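Local coordinates for cation efflux system protein cusF (Escherichia coli, PDB 3E6Z) that carries one copper ion per polypeptide as a periplasmic metallochaperone of a cation efflux system that gives resistance to copper and silver, at residues 26-29 / 35-38. The protein carries 1 engineered substitution. Numbering follows the deposited sequence.
Engineered in segment 35-38: Ala-36 (natural residue Trp). With CU (copper (II) ion), chain B.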
loop_
_atom_site.group_PDB
_atom_site.type_symbol
_atom_site.label_atom_id
_atom_site.label_comp_id
_atom_site.label_asym_id
_atom_site.label_seq_id
_atom_site.Cartn_x
_atom_site.Cartn_y
_atom_site.Cartn_z
ATOM N N ILE A 26 6.090 -1.431 -3.004
ATOM C CA ILE A 26 5.046 -1.839 -3.953
ATOM C C ILE A 26 5.073 -0.950 -5.134
ATOM O O ILE A 26 5.101 0.303 -5.012
ATOM C CB ILE A 26 3.618 -1.798 -3.304
ATOM C CG1 ILE A 26 3.612 -2.663 -2.058
ATOM C CG2 ILE A 26 2.518 -2.214 -4.352
ATOM C CD1 ILE A 26 2.231 -2.603 -1.264
ATOM N N HIS A 27 5.013 -1.582 -6.367
ATOM C CA HIS A 27 4.827 -0.776 -7.557
ATOM C C HIS A 27 3.317 -0.810 -7.865
ATOM O O HIS A 27 2.721 -1.840 -8.234
ATOM C CB HIS A 27 5.642 -1.378 -8.718
ATOM C CG HIS A 27 5.561 -0.508 -9.928
ATOM N ND1 HIS A 27 6.099 0.743 -9.907
ATOM C CD2 HIS A 27 4.955 -0.700 -11.150
ATOM C CE1 HIS A 27 5.839 1.296 -11.090
ATOM N NE2 HIS A 27 5.143 0.457 -11.849
ATOM N N HIS A 28 2.642 0.321 -7.510
ATOM C CA HIS A 28 1.192 0.379 -7.588
ATOM C C HIS A 28 0.688 0.804 -8.995
ATOM O O HIS A 28 1.390 1.547 -9.699
ATOM C CB HIS A 28 0.596 1.258 -6.450
ATOM C CG HIS A 28 0.853 2.749 -6.577
ATOM N ND1 HIS A 28 0.312 3.530 -7.551
ATOM C CD2 HIS A 28 1.483 3.637 -5.745
ATOM C CE1 HIS A 28 0.608 4.833 -7.332
ATOM N NE2 HIS A 28 1.338 4.946 -6.217
ATOM N N ASP A 29 -0.450 0.230 -9.322
ATOM C CA ASP A 29 -1.213 0.607 -10.535
ATOM C C ASP A 29 -1.708 2.013 -10.361
ATOM O O ASP A 29 -1.694 2.571 -9.240
ATOM C CB ASP A 29 -2.343 -0.379 -10.709
ATOM C CG ASP A 29 -1.809 -1.799 -10.792
ATOM O OD1 ASP A 29 -0.783 -2.014 -11.594
ATOM O OD2 ASP A 29 -2.416 -2.675 -10.220
ATOM N N ASN A 35 -5.617 10.689 -8.502
ATOM C CA ASN A 35 -4.995 11.024 -9.807
ATOM C C ASN A 35 -3.488 10.709 -9.782
ATOM O O ASN A 35 -2.662 11.536 -10.161
ATOM C CB ASN A 35 -5.289 12.457 -10.207
ATOM C CG ASN A 35 -6.760 12.644 -10.557
ATOM O OD1 ASN A 35 -7.309 11.939 -11.403
ATOM N ND2 ASN A 35 -7.414 13.621 -9.896
ATOM N N ALA A 36 -3.150 9.486 -9.361
ATOM C CA ALA A 36 -1.716 9.014 -9.374
ATOM C C ALA A 36 -1.506 8.107 -10.535
ATOM O O ALA A 36 -2.403 7.278 -10.842
ATOM C CB ALA A 36 -1.422 8.278 -8.125
ATOM N N PRO A 37 -0.331 8.220 -11.169
ATOM C CA PRO A 37 0.079 7.251 -12.196
ATOM C C PRO A 37 0.654 6.024 -11.469
ATOM O O PRO A 37 0.653 5.953 -10.214
ATOM C CB PRO A 37 1.191 7.954 -12.901
ATOM C CG PRO A 37 1.834 8.818 -11.768
ATOM C CD PRO A 37 0.723 9.196 -10.897
ATOM N N GLU A 38 1.165 5.079 -12.250
ATOM C CA GLU A 38 1.910 3.978 -11.694
ATOM C C GLU A 38 3.116 4.544 -10.897
ATOM O O GLU A 38 3.783 5.485 -11.337
ATOM C CB GLU A 38 2.438 3.086 -12.775
ATOM C CG GLU A 38 1.418 2.431 -13.681
ATOM C CD GLU A 38 1.073 3.250 -14.893
ATOM O OE1 GLU A 38 1.366 4.503 -14.928
ATOM O OE2 GLU A 38 0.483 2.638 -15.839
HETATM CU CU CU B . 1.945 6.698 -5.526
#
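CE1 of the His-28 ring reaches the loop residues Ala-36 and Pro-37. With chi1 at 70°, CG lies between the backbone N and the carbonyl carbon, which brings the end of the imidazole up to the loop. On one flank, ND1 gives a hydrogen bond of 2.8 Å to the O of Asp-29; the acceptor lies close to the ring plane, whereas the donor stands above the carbonyl plane. CE1 comes next, 3.1 Å from the O of Pro-37 and 4.1 Å from the CB of Ala-36, an engineered residue where the natural chain has Trp. At the tip, NE2 binds the copper(II) ion at 2.0 Å, and the sulfurs of Met-39 and Met-41 are its other protein ligands. With NE2 on the metal, the N-H is on ND1, and the two bonds together fix the ring's rotation.

The backbone adds a CA-H...O contact, Glu-38 CA lying 3.2 Å from the O of His-28. Beyond it, the CB of Glu-38 sits 3.9 Å from NE2 of His-27, whose ND1 is hydrogen-bonded to Thr-40.

In this small OB-fold barrel, the loop leaves strand 23-28 and folds back beside its end before entering the antiparallel partner 39-44, while the His-28 side chain also touches Phe-62 of strand 59-67.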